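Local atomic coordinates of DR2417 (Deinococcus radiodurans, PDB entry 4XWW), a protein that probably degrades and matures RNA as a metal-dependent 5'-3' exonuclease, with possible endonuclease activity, working as a homodimer of the metallo-beta-lactamase superfamily. Residues 202-207 with 396-401; 264-269 with 290-295; 478-483 with 497-502. All coordinates share one frame; numbering follows the deposited sequence.

Interaction 1: 202-207 with 396-401; sequences GVLLLI and PKFFLP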
ATOM      1  N   GLY A 202     -19.259   9.793 -38.076  1.00 28.81           N
ATOM      2  CA  GLY A 202     -19.409  10.842 -37.086  1.00 25.87           C
ATOM      3  C   GLY A 202     -19.599  10.240 -35.701  1.00 26.72           C
ATOM      4  O   GLY A 202     -20.555   9.508 -35.474  1.00 26.72           O
ATOM      5  N   VAL A 203     -18.668  10.504 -34.787  1.00 27.84           N
ATOM      6  CA  VAL A 203     -18.846  10.146 -33.382  1.00 23.21           C
ATOM      7  C   VAL A 203     -19.163  11.430 -32.599  1.00 25.91           C
ATOM      8  O   VAL A 203     -18.335  12.340 -32.536  1.00 26.79           O
ATOM      9  CB  VAL A 203     -17.584   9.458 -32.799  1.00 25.22           C
ATOM     10  CG1 VAL A 203     -17.710   9.240 -31.273  1.00 20.59           C
ATOM     11  CG2 VAL A 203     -17.305   8.134 -33.524  1.00 22.27           C
ATOM     12  N   LEU A 204     -20.371  11.532 -32.044  1.00 23.63           N
ATOM     13  CA  LEU A 204     -20.716  12.692 -31.211  1.00 22.51           C
ATOM     14  C   LEU A 204     -19.975  12.687 -29.871  1.00 28.19           C
ATOM     15  O   LEU A 204     -19.432  13.713 -29.425  1.00 24.74           O
ATOM     16  CB  LEU A 204     -22.227  12.732 -30.964  1.00 24.61           C
ATOM     17  CG  LEU A 204     -22.728  13.896 -30.100  1.00 31.88           C
ATOM     18  CD1 LEU A 204     -22.444  15.228 -30.782  1.00 30.47           C
ATOM     19  CD2 LEU A 204     -24.213  13.751 -29.861  1.00 27.17           C
ATOM     20  N   LEU A 205     -19.972  11.532 -29.220  1.00 22.16           N
ATOM     21  CA  LEU A 205     -19.338  11.400 -27.916  1.00 27.46           C
ATOM     22  C   LEU A 205     -18.473  10.155 -27.870  1.00 22.16           C
ATOM     23  O   LEU A 205     -18.925   9.063 -28.208  1.00 20.48           O
ATOM     24  CB  LEU A 205     -20.387  11.338 -26.805  1.00 25.42           C
ATOM     25  CG  LEU A 205     -19.857  11.004 -25.409  1.00 22.31           C
ATOM     26  CD1 LEU A 205     -18.972  12.132 -24.908  1.00 22.12           C
ATOM     27  CD2 LEU A 205     -21.032  10.779 -24.481  1.00 26.40           C
ATOM     28  N   LEU A 206     -17.226  10.333 -27.447  1.00 19.30           N
ATOM     29  CA  LEU A 206     -16.360   9.198 -27.149  1.00 17.52           C
ATOM     30  C   LEU A 206     -16.236   8.991 -25.629  1.00 21.81           C
ATOM     31  O   LEU A 206     -16.002   9.949 -24.869  1.00 21.77           O
ATOM     32  CB  LEU A 206     -14.973   9.405 -27.755  1.00 19.57           C
ATOM     33  CG  LEU A 206     -13.904   8.394 -27.303  1.00 18.57           C
ATOM     34  CD1 LEU A 206     -14.189   7.004 -27.916  1.00 19.86           C
ATOM     35  CD2 LEU A 206     -12.511   8.877 -27.696  1.00 20.14           C
ATOM     36  N   ILE A 207     -16.425   7.749 -25.196  1.00 18.46           N
ATOM     37  CA  ILE A 207     -16.144   7.350 -23.814  1.00 18.77           C
ATOM     38  C   ILE A 207     -14.994   6.347 -23.852  1.00 15.78           C
ATOM     39  O   ILE A 207     -15.108   5.279 -24.471  1.00 18.88           O
ATOM     40  CB  ILE A 207     -17.411   6.739 -23.142  1.00 21.33           C
ATOM     41  CG1 ILE A 207     -18.609   7.696 -23.239  1.00 17.48           C
ATOM     42  CG2 ILE A 207     -17.136   6.361 -21.674  1.00 19.91           C
ATOM     43  CD1 ILE A 207     -19.886   7.073 -22.705  1.00 23.22           C
ATOM     44  N   PRO A 396     -13.839  12.589 -32.139  1.00 24.32           N
ATOM     45  CA  PRO A 396     -15.137  12.850 -31.510  1.00 19.85           C
ATOM     46  C   PRO A 396     -15.378  14.335 -31.261  1.00 20.55           C
ATOM     47  O   PRO A 396     -14.441  15.101 -31.015  1.00 21.79           O
ATOM     48  CB  PRO A 396     -15.030  12.095 -30.185  1.00 22.59           C
ATOM     49  CG  PRO A 396     -13.595  12.260 -29.830  1.00 22.49           C
ATOM     50  CD  PRO A 396     -12.841  12.150 -31.143  1.00 22.79           C
ATOM     51  N   LYS A 397     -16.633  14.743 -31.300  1.00 21.68           N
ATOM     52  CA  LYS A 397     -16.954  16.119 -30.964  1.00 23.75           C
ATOM     53  C   LYS A 397     -16.791  16.323 -29.465  1.00 28.32           C
ATOM     54  O   LYS A 397     -16.232  17.326 -29.030  1.00 30.45           O
ATOM     55  CB  LYS A 397     -18.366  16.484 -31.406  1.00 29.92           C
ATOM     56  CG  LYS A 397     -18.723  17.954 -31.171  1.00 30.91           C
ATOM     57  CD  LYS A 397     -19.997  18.346 -31.955  1.00 28.08           C
ATOM     58  CE  LYS A 397     -20.260  19.859 -31.858  1.00 31.21           C
ATOM     59  NZ  LYS A 397     -21.565  20.274 -32.447  1.00 37.00           N
ATOM     60  N   PHE A 398     -17.259  15.358 -28.676  1.00 24.52           N
ATOM     61  CA  PHE A 398     -17.220  15.491 -27.222  1.00 25.72           C
ATOM     62  C   PHE A 398     -16.538  14.279 -26.596  1.00 22.24           C
ATOM     63  O   PHE A 398     -16.525  13.205 -27.191  1.00 21.47           O
ATOM     64  CB  PHE A 398     -18.636  15.675 -26.693  1.00 26.53           C
ATOM     65  CG  PHE A 398     -19.307  16.929 -27.211  1.00 29.09           C
ATOM     66  CD1 PHE A 398     -18.707  18.159 -27.022  1.00 28.71           C
ATOM     67  CD2 PHE A 398     -20.524  16.874 -27.883  1.00 25.70           C
ATOM     68  CE1 PHE A 398     -19.312  19.323 -27.490  1.00 27.94           C
ATOM     69  CE2 PHE A 398     -21.138  18.032 -28.364  1.00 24.70           C
ATOM     70  CZ  PHE A 398     -20.527  19.262 -28.163  1.00 28.47           C
ATOM     71  N   PHE A 399     -15.948  14.439 -25.414  1.00 25.61           N
ATOM     72  CA  PHE A 399     -15.130  13.372 -24.865  1.00 22.03           C
ATOM     73  C   PHE A 399     -15.331  13.228 -23.353  1.00 25.94           C
ATOM     74  O   PHE A 399     -15.254  14.215 -22.608  1.00 21.59           O
ATOM     75  CB  PHE A 399     -13.663  13.649 -25.232  1.00 24.63           C
ATOM     76  CG  PHE A 399     -12.671  12.655 -24.684  1.00 21.75           C
ATOM     77  CD1 PHE A 399     -12.944  11.298 -24.661  1.00 19.42           C
ATOM     78  CD2 PHE A 399     -11.439  13.098 -24.235  1.00 20.12           C
ATOM     79  CE1 PHE A 399     -11.999  10.397 -24.159  1.00 20.88           C
ATOM     80  CE2 PHE A 399     -10.494  12.217 -23.745  1.00 22.00           C
ATOM     81  CZ  PHE A 399     -10.773  10.864 -23.697  1.00 18.64           C
ATOM     82  N   LEU A 400     -15.603  11.990 -22.924  1.00 20.93           N
ATOM     83  CA  LEU A 400     -15.726  11.627 -21.514  1.00 20.19           C
ATOM     84  C   LEU A 400     -14.694  10.580 -21.136  1.00 20.88           C
ATOM     85  O   LEU A 400     -14.938   9.384 -21.281  1.00 22.70           O
ATOM     86  CB  LEU A 400     -17.113  11.061 -21.192  1.00 22.25           C
ATOM     87  CG  LEU A 400     -18.302  11.970 -20.916  1.00 29.82           C
ATOM     88  CD1 LEU A 400     -19.520  11.103 -20.599  1.00 28.12           C
ATOM     89  CD2 LEU A 400     -18.001  12.895 -19.750  1.00 28.93           C
ATOM     90  N   PRO A 401     -13.535  11.019 -20.635  1.00 18.05           N
ATOM     91  CA  PRO A 401     -12.564  10.032 -20.149  1.00 16.46           C
ATOM     92  C   PRO A 401     -13.136   9.302 -18.934  1.00 18.74           C
ATOM     93  O   PRO A 401     -13.683   9.932 -18.019  1.00 21.22           O
ATOM     94  CB  PRO A 401     -11.339  10.882 -19.800  1.00 22.93           C
ATOM     95  CG  PRO A 401     -11.875  12.296 -19.672  1.00 21.22           C
ATOM     96  CD  PRO A 401     -12.993  12.385 -20.653  1.00 18.16           C
TER
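Leu205, Leu206 and Ile207 pair with Phe398, Phe399 and Leu400 as two neighbouring parallel strands deep in the metallo-beta-lactamase fold, far apart in sequence yet adjacent in one mixed sheet. Leu206 does the central backbone work: its N gives a hydrogen bond to Phe398 O at 3.0 Å, and its O takes one from Leu400 N at 2.8 Å, nearly straight at 179°. Ahead of strand 205-207, Val203 O and Leu204 O already accept the backbone N-H groups of Lys397 and Phe398.

Side chains alternate between the two faces. On one, the CB of Leu206 rests on Pro396 CB at 3.6 Å, while its CD2 runs alongside the Phe399 ring, 3.9 Å from CE1. The CG of Phe399 stands anti to the backbone N (chi1 178°), which brings CD1, on the ring's edge, to 3.3 Å from Leu206 O. On the other face, Leu205 CD1 reaches over the Phe398 carbonyl to 4.1 Å from Leu400 CG. Leu204 CD1 lies beside the Phe398 ring, 3.8 Å from CD2.

The two strands run on toward Asp209, the predicted proton donor, and the zinc ligand His403. Apart from the Lys397 amine, which hydrogen-bonds to Pro439 O and forms a salt bridge with Asp440, the side chains here are hydrocarbon, so polarity across the buried seam is carried by the backbone, where four N-H groups pair with four carbonyls.

Interaction 2: 264-269 with 290-295; sequences RRVVME and EPFLTS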
ATOM      1  N   ARG A 264       6.286 -30.155 -20.235  1.00 30.32           N
ATOM      2  CA  ARG A 264       5.713 -30.065 -18.889  1.00 27.89           C
ATOM      3  C   ARG A 264       4.191 -30.275 -18.888  1.00 25.28           C
ATOM      4  O   ARG A 264       3.489 -29.750 -19.747  1.00 29.59           O
ATOM      5  CB  ARG A 264       6.042 -28.708 -18.255  1.00 23.55           C
ATOM      6  CG  ARG A 264       7.527 -28.482 -18.067  1.00 24.27           C
ATOM      7  CD  ARG A 264       7.807 -27.107 -17.472  1.00 23.52           C
ATOM      8  NE  ARG A 264       9.232 -26.914 -17.199  1.00 23.85           N
ATOM      9  CZ  ARG A 264       9.815 -27.100 -16.015  1.00 22.60           C
ATOM     10  NH1 ARG A 264       9.094 -27.480 -14.965  1.00 22.71           N
ATOM     11  NH2 ARG A 264      11.132 -26.902 -15.874  1.00 25.31           N
ATOM     12  N   ARG A 265       3.696 -31.018 -17.901  1.00 26.79           N
ATOM     13  CA  ARG A 265       2.252 -31.176 -17.714  1.00 25.93           C
ATOM     14  C   ARG A 265       1.764 -30.111 -16.749  1.00 24.88           C
ATOM     15  O   ARG A 265       2.539 -29.616 -15.932  1.00 27.36           O
ATOM     16  CB  ARG A 265       1.904 -32.566 -17.185  1.00 27.47           C
ATOM     17  CG  ARG A 265       2.343 -33.744 -18.067  1.00 28.74           C
ATOM     18  CD  ARG A 265       1.676 -33.670 -19.432  1.00 28.96           C
ATOM     19  NE  ARG A 265       0.219 -33.760 -19.342  1.00 30.77           N
ATOM     20  CZ  ARG A 265      -0.459 -34.908 -19.359  1.00 30.17           C
ATOM     21  NH1 ARG A 265       0.181 -36.075 -19.462  1.00 31.86           N
ATOM     22  NH2 ARG A 265      -1.783 -34.896 -19.269  1.00 31.08           N
ATOM     23  N   VAL A 266       0.487 -29.753 -16.843  1.00 24.58           N
ATOM     24  CA  VAL A 266      -0.014 -28.590 -16.125  1.00 23.53           C
ATOM     25  C   VAL A 266      -1.035 -28.968 -15.052  1.00 27.84           C
ATOM     26  O   VAL A 266      -1.919 -29.792 -15.281  1.00 29.42           O
ATOM     27  CB  VAL A 266      -0.636 -27.584 -17.113  1.00 23.13           C
ATOM     28  CG1 VAL A 266      -1.203 -26.356 -16.389  1.00 25.07           C
ATOM     29  CG2 VAL A 266       0.424 -27.145 -18.119  1.00 27.99           C
ATOM     30  N   VAL A 267      -0.885 -28.363 -13.876  1.00 25.72           N
ATOM     31  CA  VAL A 267      -1.858 -28.497 -12.798  1.00 25.57           C
ATOM     32  C   VAL A 267      -2.485 -27.136 -12.588  1.00 24.80           C
ATOM     33  O   VAL A 267      -1.778 -26.144 -12.402  1.00 25.96           O
ATOM     34  CB  VAL A 267      -1.231 -28.950 -11.454  1.00 26.88           C
ATOM     35  CG1 VAL A 267      -2.306 -29.056 -10.374  1.00 28.14           C
ATOM     36  CG2 VAL A 267      -0.511 -30.277 -11.582  1.00 28.47           C
ATOM     37  N   MET A 268      -3.808 -27.089 -12.626  1.00 24.73           N
ATOM     38  CA  MET A 268      -4.521 -25.859 -12.319  1.00 25.89           C
ATOM     39  C   MET A 268      -4.872 -25.904 -10.841  1.00 22.97           C
ATOM     40  O   MET A 268      -5.565 -26.815 -10.389  1.00 31.44           O
ATOM     41  CB  MET A 268      -5.769 -25.714 -13.195  1.00 32.33           C
ATOM     42  CG  MET A 268      -5.482 -25.701 -14.706  1.00 34.82           C
ATOM     43  SD  MET A 268      -4.730 -24.178 -15.329  1.00 31.82           S
ATOM     44  CE  MET A 268      -6.182 -23.121 -15.466  1.00 46.73           C
ATOM     45  N   GLU A 269      -4.366 -24.937 -10.084  1.00 28.19           N
ATOM     46  CA  GLU A 269      -4.511 -24.952  -8.634  1.00 32.03           C
ATOM     47  C   GLU A 269      -5.255 -23.727  -8.134  1.00 27.09           C
ATOM     48  O   GLU A 269      -4.891 -22.598  -8.446  1.00 25.59           O
ATOM     49  CB  GLU A 269      -3.145 -25.025  -7.952  1.00 36.18           C
ATOM     50  CG  GLU A 269      -2.490 -26.384  -7.958  1.00 42.44           C
ATOM     51  CD  GLU A 269      -2.972 -27.280  -6.831  1.00 47.76           C
ATOM     52  OE1 GLU A 269      -3.281 -26.775  -5.726  1.00 53.52           O
ATOM     53  OE2 GLU A 269      -3.028 -28.498  -7.056  1.00 43.65           O
ATOM     54  N   GLU A 290      -2.903 -30.885 -23.727  1.00 34.70           N
ATOM     55  CA  GLU A 290      -2.953 -32.135 -22.976  1.00 40.29           C
ATOM     56  C   GLU A 290      -3.859 -31.921 -21.779  1.00 33.45           C
ATOM     57  O   GLU A 290      -3.951 -30.801 -21.270  1.00 32.11           O
ATOM     58  CB  GLU A 290      -1.561 -32.576 -22.506  1.00 34.58           C
ATOM     59  CG  GLU A 290      -0.580 -32.908 -23.614  1.00 38.26           C
ATOM     60  CD  GLU A 290       0.791 -33.290 -23.074  1.00 41.16           C
ATOM     61  OE1 GLU A 290       1.680 -32.411 -23.004  1.00 36.96           O
ATOM     62  OE2 GLU A 290       0.980 -34.470 -22.718  1.00 41.31           O
ATOM     63  N   PRO A 291      -4.520 -32.991 -21.315  1.00 30.93           N
ATOM     64  CA  PRO A 291      -5.371 -32.883 -20.124  1.00 31.26           C
ATOM     65  C   PRO A 291      -4.654 -32.294 -18.905  1.00 33.35           C
ATOM     66  O   PRO A 291      -3.479 -32.610 -18.667  1.00 30.35           O
ATOM     67  CB  PRO A 291      -5.769 -34.329 -19.860  1.00 34.77           C
ATOM     68  CG  PRO A 291      -5.791 -34.953 -21.243  1.00 37.33           C
ATOM     69  CD  PRO A 291      -4.681 -34.294 -22.003  1.00 30.71           C
ATOM     70  N   PHE A 292      -5.344 -31.440 -18.150  1.00 31.40           N
ATOM     71  CA  PHE A 292      -4.850 -31.036 -16.832  1.00 30.06           C
ATOM     72  C   PHE A 292      -4.618 -32.254 -15.943  1.00 29.78           C
ATOM     73  O   PHE A 292      -5.357 -33.243 -16.020  1.00 33.12           O
ATOM     74  CB  PHE A 292      -5.837 -30.095 -16.138  1.00 31.26           C
ATOM     75  CG  PHE A 292      -6.051 -28.802 -16.855  1.00 35.81           C
ATOM     76  CD1 PHE A 292      -4.977 -28.025 -17.260  1.00 41.50           C
ATOM     77  CD2 PHE A 292      -7.328 -28.362 -17.123  1.00 26.23           C
ATOM     78  CE1 PHE A 292      -5.190 -26.821 -17.930  1.00 40.38           C
ATOM     79  CE2 PHE A 292      -7.545 -27.164 -17.794  1.00 28.57           C
ATOM     80  CZ  PHE A 292      -6.475 -26.397 -18.195  1.00 34.24           C
ATOM     81  N   LEU A 293      -3.593 -32.181 -15.098  1.00 31.18           N
ATOM     82  CA  LEU A 293      -3.332 -33.207 -14.089  1.00 34.12           C
ATOM     83  C   LEU A 293      -3.572 -32.652 -12.688  1.00 28.94           C
ATOM     84  O   LEU A 293      -3.621 -31.438 -12.506  1.00 30.37           O
ATOM     85  CB  LEU A 293      -1.894 -33.730 -14.195  1.00 31.31           C
ATOM     86  CG  LEU A 293      -1.441 -34.515 -15.422  1.00 31.36           C
ATOM     87  CD1 LEU A 293      -0.009 -35.013 -15.237  1.00 32.88           C
ATOM     88  CD2 LEU A 293      -2.367 -35.678 -15.683  1.00 36.69           C
ATOM     89  N   THR A 294      -3.714 -33.539 -11.706  1.00 30.26           N
ATOM     90  CA  THR A 294      -3.794 -33.118 -10.314  1.00 35.42           C
ATOM     91  C   THR A 294      -2.404 -33.089  -9.707  1.00 32.15           C
ATOM     92  O   THR A 294      -1.461 -33.647 -10.264  1.00 33.80           O
ATOM     93  CB  THR A 294      -4.659 -34.049  -9.455  1.00 31.84           C
ATOM     94  OG1 THR A 294      -4.062 -35.346  -9.420  1.00 33.78           O
ATOM     95  CG2 THR A 294      -6.064 -34.148 -10.017  1.00 36.88           C
ATOM     96  N   SER A 295      -2.291 -32.471  -8.542  1.00 33.36           N
ATOM     97  CA  SER A 295      -1.005 -32.385  -7.866  1.00 35.42           C
ATOM     98  C   SER A 295      -0.490 -33.773  -7.505  1.00 36.22           C
ATOM     99  O   SER A 295       0.717 -34.013  -7.489  1.00 32.71           O
ATOM    100  CB  SER A 295      -1.113 -31.522  -6.611  1.00 29.21           C
ATOM    101  OG  SER A 295      -1.990 -32.111  -5.674  1.00 33.83           O
TER
HETATM  102  O   HOH W   1       1.181 -30.188 -21.255  1.00 26.34           O
HETATM  103  O   HOH W   2      -1.013 -31.206 -18.906  1.00 24.84           O
HETATM  104  O   HOH W   3      -5.530 -29.561 -12.622  1.00 26.39           O
HETATM  105  O   HOH W   4      -3.025 -29.817  -4.680  1.00 30.34           O
HETATM  106  O   HOH W   5      -4.339 -30.509  -7.725  1.00 35.23           O
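Arg265, Leu293 and Phe292 carry this contact between the edge strand 265-269 and the loop that leads to helix 295-298. The Arg265 chain is bent at chi2 and chi3, both near -60°, and the bends set its guanidinium between two unlike neighbours of the loop. Leu293 lies over one face, its CD2 3.7 Å from Arg265 NH2. Over the opposite face sits the Glu290 carboxylate, OE2 3.5 Å from Arg265 NE; with the oxygen well out of the guanidinium plane, this salt bridge is one of charge alone. At the edge, NH2 gives a hydrogen bond to Pro291 O (2.9 Å), with that oxygen in the guanidinium plane, and a water joins NE to the same carbonyl and to Val266 N. Three directions of approach therefore fix the group's rotation. Glu290 OE1 turns to His260 and to a second water.

Leu293 also meets Arg265 through CD1, 3.7 Å from CB, while its backbone N bonds to Val266 O at 2.9 Å and 175°. Val267 CA then meets Leu293 O in a CA-H...O contact, and at Met268 N a water takes over, bridging to the same oxygen.

The Phe292 ring receives Met268 squarely: Met268 CG stands 3.5 Å from the centroid of the Phe292 ring, 15° off the normal, as a CH-pi contact. Met268 SD follows obliquely at 4.3 Å from that centroid, a Met-aromatic contact.

The loop thus lies against the outermost strand of the parallel beta-CASP sheet, whose next strand is 306-310. Met268 packs between helices 249-261 and 271-282, Phe292 touches the same pair, and Thr294 caps the start of helix 295-298.

Interaction 3: 478-483 with 497-502; sequences GLLILT and RGFARP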
ATOM      1  N   GLY A 478      -7.337   0.851  20.318  1.00 43.91           N
ATOM      2  CA  GLY A 478      -7.888  -0.190  21.171  1.00 47.24           C
ATOM      3  C   GLY A 478      -9.031   0.401  21.977  1.00 53.38           C
ATOM      4  O   GLY A 478      -9.470   1.514  21.694  1.00 55.36           O
ATOM      5  N   LEU A 479      -9.525  -0.308  22.985  1.00 53.03           N
ATOM      6  CA  LEU A 479     -10.618   0.264  23.763  1.00 52.61           C
ATOM      7  C   LEU A 479     -10.522   0.053  25.269  1.00 57.72           C
ATOM      8  O   LEU A 479      -9.899  -0.892  25.757  1.00 62.13           O
ATOM      9  CB  LEU A 479     -11.963  -0.286  23.287  1.00 58.35           C
ATOM     10  CG  LEU A 479     -12.350  -1.635  23.884  1.00 54.86           C
ATOM     11  CD1 LEU A 479     -13.838  -1.768  23.949  1.00 50.21           C
ATOM     12  CD2 LEU A 479     -11.776  -2.708  23.019  1.00 55.55           C
ATOM     13  N   LEU A 480     -11.168   0.966  25.987  1.00 53.42           N
ATOM     14  CA  LEU A 480     -11.351   0.872  27.427  1.00 60.05           C
ATOM     15  C   LEU A 480     -12.818   1.071  27.762  1.00 59.86           C
ATOM     16  O   LEU A 480     -13.375   2.146  27.535  1.00 54.84           O
ATOM     17  CB  LEU A 480     -10.493   1.905  28.156  1.00 60.95           C
ATOM     18  CG  LEU A 480      -9.132   1.367  28.587  1.00 63.23           C
ATOM     19  CD1 LEU A 480      -8.304   2.433  29.286  1.00 59.26           C
ATOM     20  CD2 LEU A 480      -9.370   0.188  29.500  1.00 62.04           C
ATOM     21  N   ILE A 481     -13.453   0.027  28.279  1.00 57.97           N
ATOM     22  CA  ILE A 481     -14.822   0.163  28.742  1.00 62.84           C
ATOM     23  C   ILE A 481     -14.839   0.351  30.262  1.00 67.87           C
ATOM     24  O   ILE A 481     -14.481  -0.548  31.027  1.00 74.25           O
ATOM     25  CB  ILE A 481     -15.697  -1.044  28.319  1.00 70.57           C
ATOM     26  CG1 ILE A 481     -16.925  -1.175  29.224  1.00 66.58           C
ATOM     27  CG2 ILE A 481     -14.889  -2.322  28.272  1.00 71.39           C
ATOM     28  CD1 ILE A 481     -18.144  -0.478  28.669  1.00 58.02           C
ATOM     29  N   LEU A 482     -15.226   1.550  30.682  1.00 66.31           N
ATOM     30  CA  LEU A 482     -15.300   1.891  32.092  1.00 69.19           C
ATOM     31  C   LEU A 482     -16.739   1.887  32.558  1.00 74.87           C
ATOM     32  O   LEU A 482     -17.545   2.691  32.106  1.00 74.20           O
ATOM     33  CB  LEU A 482     -14.700   3.268  32.357  1.00 73.72           C
ATOM     34  CG  LEU A 482     -13.477   3.717  31.567  1.00 70.88           C
ATOM     35  CD1 LEU A 482     -13.623   5.191  31.263  1.00 74.10           C
ATOM     36  CD2 LEU A 482     -12.220   3.465  32.369  1.00 67.14           C
ATOM     37  N   THR A 483     -17.067   0.991  33.475  1.00 75.93           N
ATOM     38  CA  THR A 483     -18.408   0.989  34.030  1.00 76.48           C
ATOM     39  C   THR A 483     -18.363   1.363  35.506  1.00 72.26           C
ATOM     40  O   THR A 483     -17.609   0.779  36.280  1.00 72.55           O
ATOM     41  CB  THR A 483     -19.098  -0.371  33.839  1.00 75.69           C
ATOM     42  OG1 THR A 483     -19.405  -0.945  35.115  1.00 76.72           O
ATOM     43  CG2 THR A 483     -18.207  -1.319  33.033  1.00 65.28           C
ATOM     44  N   ARG A 497      -9.384  -3.962  25.631  1.00 47.08           N
ATOM     45  CA  ARG A 497      -9.060  -4.894  24.555  1.00 50.51           C
ATOM     46  C   ARG A 497      -8.216  -4.189  23.498  1.00 46.57           C
ATOM     47  O   ARG A 497      -8.538  -3.080  23.079  1.00 49.24           O
ATOM     48  CB  ARG A 497     -10.325  -5.486  23.930  1.00 60.12           C
ATOM     49  CG  ARG A 497     -10.812  -6.736  24.614  1.00 62.66           C
ATOM     50  CD  ARG A 497      -9.770  -7.820  24.492  1.00 68.12           C
ATOM     51  NE  ARG A 497     -10.155  -8.815  23.502  1.00 71.28           N
ATOM     52  CZ  ARG A 497     -10.462 -10.073  23.796  1.00 73.26           C
ATOM     53  NH1 ARG A 497     -10.412 -10.490  25.054  1.00 72.33           N
ATOM     54  NH2 ARG A 497     -10.809 -10.914  22.832  1.00 78.13           N
ATOM     55  N   GLY A 498      -7.121  -4.832  23.101  1.00 42.55           N
ATOM     56  CA  GLY A 498      -6.154  -4.246  22.186  1.00 38.74           C
ATOM     57  C   GLY A 498      -5.603  -2.903  22.635  1.00 41.99           C
ATOM     58  O   GLY A 498      -5.191  -2.091  21.810  1.00 40.29           O
ATOM     59  N   PHE A 499      -5.590  -2.655  23.942  1.00 41.60           N
ATOM     60  CA  PHE A 499      -5.072  -1.389  24.451  1.00 44.23           C
ATOM     61  C   PHE A 499      -3.600  -1.506  24.838  1.00 47.22           C
ATOM     62  O   PHE A 499      -2.746  -0.804  24.295  1.00 52.68           O
ATOM     63  CB  PHE A 499      -5.882  -0.911  25.659  1.00 46.88           C
ATOM     64  CG  PHE A 499      -5.301   0.300  26.327  1.00 49.62           C
ATOM     65  CD1 PHE A 499      -5.088   1.468  25.611  1.00 53.05           C
ATOM     66  CD2 PHE A 499      -4.957   0.270  27.670  1.00 53.39           C
ATOM     67  CE1 PHE A 499      -4.545   2.583  26.221  1.00 58.55           C
ATOM     68  CE2 PHE A 499      -4.422   1.378  28.286  1.00 54.60           C
ATOM     69  CZ  PHE A 499      -4.213   2.538  27.564  1.00 56.65           C
ATOM     70  N   ALA A 500      -3.324  -2.399  25.782  1.00 43.88           N
ATOM     71  CA  ALA A 500      -1.979  -2.632  26.291  1.00 48.03           C
ATOM     72  C   ALA A 500      -1.939  -4.011  26.922  1.00 47.56           C
ATOM     73  O   ALA A 500      -2.986  -4.596  27.204  1.00 47.54           O
ATOM     74  CB  ALA A 500      -1.593  -1.569  27.298  1.00 56.23           C
ATOM     75  N   ARG A 501      -0.747  -4.549  27.135  1.00 47.16           N
ATOM     76  CA  ARG A 501      -0.662  -5.840  27.797  1.00 46.23           C
ATOM     77  C   ARG A 501      -0.980  -5.581  29.267  1.00 49.87           C
ATOM     78  O   ARG A 501      -0.900  -4.437  29.723  1.00 49.49           O
ATOM     79  CB  ARG A 501       0.713  -6.480  27.596  1.00 51.91           C
ATOM     80  CG  ARG A 501       1.805  -5.885  28.445  1.00 55.42           C
ATOM     81  CD  ARG A 501       3.166  -6.395  28.020  1.00 60.39           C
ATOM     82  NE  ARG A 501       4.190  -5.404  28.322  1.00 68.71           N
ATOM     83  CZ  ARG A 501       5.439  -5.695  28.658  1.00 64.62           C
ATOM     84  NH1 ARG A 501       6.297  -4.716  28.915  1.00 65.04           N
ATOM     85  NH2 ARG A 501       5.828  -6.959  28.737  1.00 67.49           N
ATOM     86  N   PRO A 502      -1.371  -6.626  30.009  1.00 52.60           N
ATOM     87  CA  PRO A 502      -1.825  -6.399  31.390  1.00 58.22           C
ATOM     88  C   PRO A 502      -0.836  -5.624  32.266  1.00 60.59           C
ATOM     89  O   PRO A 502       0.355  -5.940  32.298  1.00 54.07           O
ATOM     90  CB  PRO A 502      -2.021  -7.821  31.935  1.00 54.13           C
ATOM     91  CG  PRO A 502      -1.311  -8.727  30.968  1.00 56.05           C
ATOM     92  CD  PRO A 502      -1.427  -8.050  29.642  1.00 52.53           C
TER
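Leu479 and Arg497 form an antiparallel hydrogen-bonded pair: Leu479 N to Arg497 O at 2.9 Å, and Arg497 N back to Leu479 O at 3.1 Å. Their side chains lie on the same face of the sheet, side by side.

From CB, the Leu479 chain turns to put CG between the backbone N and the carbonyl carbon (chi1 84°), which swings it over the paired strand. CG lies 4.2 Å from both Arg497 N and Arg497 O, so it rests against the backbone that Leu479 itself bonds. Of the two branches, CD2 goes on to meet Arg497, closely, at 3.3 Å from its CB and about as far from its O. The rest of Arg497 leads away to a salt bridge with Asp470 of the second subunit, where Leu479 also packs on its own counterpart.

Just before Leu479, Gly478 CA makes a CA-H...O contact at 3.4 Å with the O of Gly498, the residue that follows Arg497. Phe499 then turns one ring face to Leu480, whose CD1 sits over it, offset toward the rim and 4.1 Å from Phe499 CE2.

In the C-terminal domain, strand 479-485 is the middle of three, between 491-497 and 552-556. Gly478 is the first residue out of helix 465-477, and helix 504-523 packs on Leu480 and Phe499.

How the interactions relate
The three contacts sit in three separate parts of the chain, with no atoms closer than about 31 Å between any two, and share no helix or strand. Interaction 2 is nested within the loop that interaction 1 closes; interaction 3 follows both in sequence and lies across the chain's centre from interaction 1. The chemistry follows the setting. Interaction 1, in the core, joins strand to strand by backbone bonds and hydrocarbon. Interaction 2, partly open at the rim of a sheet, adds charge and bridging waters where strand meets loop. Interaction 3 is buried too, but beside the second subunit, so its arginine finds its carboxylate partner in another chain.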